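Local coordinates for protein PmoF1 (Methylocystis sp. ATCC 49242, PDB 6P1E) that binds copper(II) through its PCu(A)C domain and probably serves as a periplasmic copper chaperone in a methane-oxidizing bacterium, at residues Trp16-Tyr30 against Pro81-Leu95. Numbering follows the deposited sequence.
Sequences WLRAPADGEKNASFY and PGGAYVALLDAKKHL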
# COMPACT_ATOMS: atom_id res chain seq x y z
N TRP B 16 -0.94 -3.33 -6.37
CA TRP B 16 0.20 -4.22 -6.18
C TRP B 16 -0.26 -5.57 -5.66
O TRP B 16 -1.40 -5.73 -5.24
CB TRP B 16 1.22 -3.62 -5.22
CG TRP B 16 0.76 -3.46 -3.79
CD1 TRP B 16 -0.14 -2.56 -3.31
CD2 TRP B 16 1.22 -4.21 -2.65
NE1 TRP B 16 -0.28 -2.70 -1.95
CE2 TRP B 16 0.54 -3.71 -1.52
CE3 TRP B 16 2.13 -5.26 -2.48
CZ2 TRP B 16 0.74 -4.23 -0.24
CZ3 TRP B 16 2.33 -5.77 -1.21
CH2 TRP B 16 1.64 -5.25 -0.11
N LEU B 17 0.63 -6.55 -5.72
CA LEU B 17 0.30 -7.85 -5.17
C LEU B 17 1.50 -8.50 -4.53
O LEU B 17 2.65 -8.21 -4.88
CB LEU B 17 -0.26 -8.77 -6.26
CG LEU B 17 0.66 -9.03 -7.45
CD1 LEU B 17 1.00 -10.51 -7.52
CD2 LEU B 17 -0.01 -8.57 -8.73
N ARG B 18 1.22 -9.36 -3.56
CA ARG B 18 2.25 -10.16 -2.93
C ARG B 18 2.27 -11.52 -3.60
O ARG B 18 1.28 -12.25 -3.57
CB ARG B 18 1.99 -10.29 -1.43
CG ARG B 18 3.08 -11.02 -0.68
CD ARG B 18 3.19 -10.49 0.74
NE ARG B 18 3.79 -9.16 0.77
CZ ARG B 18 3.53 -8.23 1.69
NH1 ARG B 18 2.67 -8.48 2.67
NH2 ARG B 18 4.13 -7.05 1.63
N ALA B 19 3.40 -11.84 -4.23
CA ALA B 19 3.53 -13.06 -5.00
C ALA B 19 3.34 -14.28 -4.12
O ALA B 19 3.50 -14.19 -2.90
CB ALA B 19 4.88 -13.10 -5.69
N PRO B 20 2.98 -15.42 -4.72
CA PRO B 20 2.81 -16.65 -3.94
C PRO B 20 4.07 -16.99 -3.16
O PRO B 20 5.17 -16.87 -3.69
CB PRO B 20 2.52 -17.71 -5.00
CG PRO B 20 1.96 -16.96 -6.15
CD PRO B 20 2.66 -15.64 -6.14
N ALA B 21 3.90 -17.40 -1.90
CA ALA B 21 5.02 -17.85 -1.10
C ALA B 21 5.51 -19.19 -1.63
O ALA B 21 4.89 -19.78 -2.52
CB ALA B 21 4.62 -17.97 0.36
N ASP B 22 6.63 -19.67 -1.10
CA ASP B 22 7.22 -20.92 -1.58
C ASP B 22 6.26 -22.08 -1.35
O ASP B 22 5.76 -22.29 -0.24
CB ASP B 22 8.56 -21.17 -0.89
CG ASP B 22 9.68 -20.30 -1.43
OD1 ASP B 22 9.65 -19.98 -2.64
OD2 ASP B 22 10.58 -19.94 -0.65
N GLY B 23 6.02 -22.84 -2.42
CA GLY B 23 5.13 -23.98 -2.40
C GLY B 23 3.65 -23.62 -2.51
O GLY B 23 2.81 -24.50 -2.69
N GLU B 24 3.34 -22.33 -2.38
CA GLU B 24 1.98 -21.84 -2.57
C GLU B 24 1.70 -21.43 -4.02
O GLU B 24 2.63 -21.09 -4.75
CB GLU B 24 1.71 -20.66 -1.63
CG GLU B 24 1.66 -21.02 -0.15
CD GLU B 24 0.63 -22.09 0.16
OE1 GLU B 24 -0.44 -22.10 -0.49
OE2 GLU B 24 0.89 -22.92 1.06
N LYS B 25 0.43 -21.47 -4.42
CA LYS B 25 0.02 -21.08 -5.77
C LYS B 25 -0.95 -19.89 -5.76
O LYS B 25 -1.49 -19.53 -6.81
CB LYS B 25 -0.61 -22.26 -6.51
CG LYS B 25 0.37 -23.39 -6.83
CD LYS B 25 -0.19 -24.32 -7.90
CE LYS B 25 0.76 -25.47 -8.19
NZ LYS B 25 0.10 -26.57 -8.94
N ASN B 26 -1.17 -19.29 -4.59
CA ASN B 26 -2.08 -18.16 -4.47
C ASN B 26 -1.35 -16.85 -4.20
O ASN B 26 -0.34 -16.83 -3.49
CB ASN B 26 -3.10 -18.40 -3.35
CG ASN B 26 -2.44 -18.56 -1.99
OD1 ASN B 26 -1.48 -19.31 -1.83
ND2 ASN B 26 -2.96 -17.83 -1.00
N ALA B 27 -1.86 -15.76 -4.77
CA ALA B 27 -1.32 -14.43 -4.52
C ALA B 27 -2.43 -13.53 -3.98
O ALA B 27 -3.61 -13.88 -4.07
CB ALA B 27 -0.74 -13.84 -5.79
N SER B 28 -2.04 -12.39 -3.43
CA SER B 28 -2.99 -11.44 -2.87
C SER B 28 -2.81 -10.08 -3.54
O SER B 28 -1.69 -9.58 -3.60
CB SER B 28 -2.80 -11.31 -1.36
OG SER B 28 -3.03 -12.55 -0.72
N PHE B 29 -3.91 -9.49 -4.00
CA PHE B 29 -3.86 -8.21 -4.71
C PHE B 29 -4.39 -7.10 -3.83
O PHE B 29 -5.41 -7.25 -3.15
CB PHE B 29 -4.67 -8.28 -6.01
CG PHE B 29 -4.92 -6.94 -6.64
CD1 PHE B 29 -3.98 -6.36 -7.48
CD2 PHE B 29 -6.10 -6.25 -6.40
CE1 PHE B 29 -4.21 -5.12 -8.06
CE2 PHE B 29 -6.34 -5.02 -6.98
CZ PHE B 29 -5.40 -4.46 -7.81
N TYR B 30 -3.68 -5.97 -3.87
CA TYR B 30 -3.91 -4.84 -2.99
C TYR B 30 -3.90 -3.55 -3.79
O TYR B 30 -3.31 -3.48 -4.86
CB TYR B 30 -2.82 -4.78 -1.91
CG TYR B 30 -2.67 -6.05 -1.10
CD1 TYR B 30 -3.69 -6.51 -0.28
CD2 TYR B 30 -1.49 -6.79 -1.15
CE1 TYR B 30 -3.54 -7.66 0.46
CE2 TYR B 30 -1.34 -7.94 -0.41
CZ TYR B 30 -2.37 -8.37 0.40
OH TYR B 30 -2.22 -9.52 1.13
N PRO B 81 -2.74 -5.99 3.22
CA PRO B 81 -2.60 -7.22 4.02
C PRO B 81 -3.33 -7.12 5.36
O PRO B 81 -3.18 -6.13 6.07
CB PRO B 81 -1.09 -7.33 4.22
CG PRO B 81 -0.50 -6.64 3.05
CD PRO B 81 -1.45 -5.53 2.69
N GLY B 82 -4.11 -8.14 5.69
CA GLY B 82 -4.85 -8.18 6.94
C GLY B 82 -6.27 -7.65 6.80
O GLY B 82 -7.09 -7.83 7.70
N GLY B 83 -6.56 -7.01 5.67
CA GLY B 83 -7.87 -6.43 5.42
C GLY B 83 -8.44 -6.92 4.11
O GLY B 83 -8.04 -7.97 3.61
N ALA B 84 -9.37 -6.16 3.55
CA ALA B 84 -9.97 -6.49 2.26
C ALA B 84 -8.90 -6.63 1.18
O ALA B 84 -7.89 -5.93 1.20
CB ALA B 84 -11.00 -5.45 1.86
N TYR B 85 -9.12 -7.55 0.25
CA TYR B 85 -8.14 -7.83 -0.79
C TYR B 85 -8.78 -8.69 -1.86
O TYR B 85 -9.92 -9.15 -1.70
CB TYR B 85 -6.91 -8.53 -0.21
CG TYR B 85 -7.14 -9.99 0.12
CD1 TYR B 85 -6.57 -11.00 -0.65
CD2 TYR B 85 -7.92 -10.36 1.20
CE1 TYR B 85 -6.78 -12.33 -0.35
CE2 TYR B 85 -8.14 -11.69 1.51
CZ TYR B 85 -7.56 -12.67 0.73
OH TYR B 85 -7.78 -13.99 1.03
N VAL B 86 -8.06 -8.90 -2.95
CA VAL B 86 -8.49 -9.83 -3.99
C VAL B 86 -7.53 -11.02 -4.01
O VAL B 86 -6.32 -10.84 -4.15
CB VAL B 86 -8.53 -9.16 -5.38
CG1 VAL B 86 -8.99 -10.15 -6.44
CG2 VAL B 86 -9.44 -7.95 -5.35
N ALA B 87 -8.09 -12.22 -3.87
CA ALA B 87 -7.29 -13.43 -3.95
C ALA B 87 -7.10 -13.84 -5.40
O ALA B 87 -8.06 -13.93 -6.15
CB ALA B 87 -7.96 -14.55 -3.16
N LEU B 88 -5.84 -14.05 -5.78
CA LEU B 88 -5.49 -14.53 -7.11
C LEU B 88 -5.07 -15.99 -6.99
O LEU B 88 -4.04 -16.30 -6.40
CB LEU B 88 -4.37 -13.69 -7.72
CG LEU B 88 -4.62 -12.18 -7.79
CD1 LEU B 88 -3.44 -11.48 -8.45
CD2 LEU B 88 -5.91 -11.87 -8.54
N LEU B 89 -5.89 -16.89 -7.53
CA LEU B 89 -5.68 -18.33 -7.34
C LEU B 89 -5.08 -18.99 -8.59
O LEU B 89 -5.33 -18.56 -9.72
CB LEU B 89 -7.01 -18.99 -6.97
CG LEU B 89 -7.82 -18.29 -5.88
CD1 LEU B 89 -9.16 -18.99 -5.68
CD2 LEU B 89 -7.02 -18.27 -4.58
N ASP B 90 -4.27 -20.02 -8.37
CA ASP B 90 -3.74 -20.86 -9.45
C ASP B 90 -2.88 -20.12 -10.48
O ASP B 90 -3.24 -20.05 -11.66
CB ASP B 90 -4.89 -21.56 -10.18
CG ASP B 90 -5.74 -22.40 -9.24
OD1 ASP B 90 -5.18 -23.03 -8.32
OD2 ASP B 90 -6.98 -22.43 -9.43
N ALA B 91 -1.78 -19.54 -10.02
CA ALA B 91 -0.75 -19.00 -10.91
C ALA B 91 -0.35 -20.00 -12.00
O ALA B 91 -0.15 -21.18 -11.73
CB ALA B 91 0.48 -18.61 -10.10
N LYS B 92 -0.26 -19.51 -13.24
CA LYS B 92 0.12 -20.34 -14.38
C LYS B 92 1.64 -20.50 -14.44
O LYS B 92 2.15 -21.47 -15.01
CB LYS B 92 -0.41 -19.74 -15.68
CG LYS B 92 -1.93 -19.76 -15.78
CD LYS B 92 -2.41 -19.09 -17.05
CE LYS B 92 -3.85 -19.47 -17.37
NZ LYS B 92 -4.81 -19.03 -16.32
N LYS B 93 2.35 -19.54 -13.86
CA LYS B 93 3.81 -19.55 -13.81
C LYS B 93 4.36 -18.86 -12.57
O LYS B 93 3.65 -18.13 -11.88
CB LYS B 93 4.40 -18.86 -15.03
CG LYS B 93 4.65 -19.72 -16.23
CD LYS B 93 5.02 -18.82 -17.38
CE LYS B 93 5.40 -19.58 -18.60
NZ LYS B 93 6.13 -18.66 -19.48
N HIS B 94 5.63 -19.12 -12.29
CA HIS B 94 6.31 -18.51 -11.15
C HIS B 94 6.47 -17.01 -11.35
O HIS B 94 6.94 -16.56 -12.39
CB HIS B 94 7.68 -19.16 -10.95
CG HIS B 94 8.39 -18.69 -9.72
ND1 HIS B 94 9.29 -17.64 -9.73
CD2 HIS B 94 8.32 -19.11 -8.44
CE1 HIS B 94 9.75 -17.45 -8.51
NE2 HIS B 94 9.18 -18.33 -7.71
N LEU B 95 6.06 -16.23 -10.35
CA LEU B 95 6.17 -14.78 -10.42
C LEU B 95 7.56 -14.24 -10.08
O LEU B 95 8.16 -14.62 -9.06
CB LEU B 95 5.14 -14.14 -9.48
CG LEU B 95 3.70 -14.05 -9.98
CD1 LEU B 95 2.80 -13.43 -8.94
CD2 LEU B 95 3.64 -13.22 -11.22
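Ala27 and Leu88 form a hydrogen-bonded antiparallel pair, each giving its N-H to the other's carbonyl. Ala27 N lies 2.8 Å from Leu88 O, and Leu88 N is equally close to Ala27 O. Two residues on, Phe29 and Val86 repeat the exchange; Val86 N meets Phe29 O at 3.1 Å. Between them Ser28 faces Ala87 as a non-hydrogen-bonded pair. Beyond the ladder, Ala91 N donates to Lys25 O at 3.2 Å.

Apolar groups close both ends. Pro81 CD stands over the centre of the Tyr30 ring, 3.6 Å from its centroid, a CH-pi contact. CG of Tyr30 is anti to its own carbonyl carbon (chi1 -55°), and the ring lies between Pro81 on one face and the Ser28 backbone on the other. Tyr30 CE1 also lies 3.5 Å from Tyr85 CB. A serine in place of Tyr30 would probably leave Pro81 CD without the ring face and Tyr85 CB without that aromatic contact. At the other end Leu95 CD1 packs against Leu17 CD1 (3.7 Å) and Pro20 CD.

Arg18 NH1 touches Pro81 CG, but its NH2 forms a salt bridge with Asp120.

This is an antiparallel strand pairing within the beta-sheet fold of the PCu(A)C domain. The Trp16 side chain is about 7 Å from the bound copper. Strand 27-35 joins strand 75-91 to strand 10-18, and strand 51-57 pairs with strand 75-91 through Ala87 and Val55. Phe29 and Leu88 pack on Met103 of strand 100-107, while Trp16 meets Phe32 of the second subunit edge-to-face.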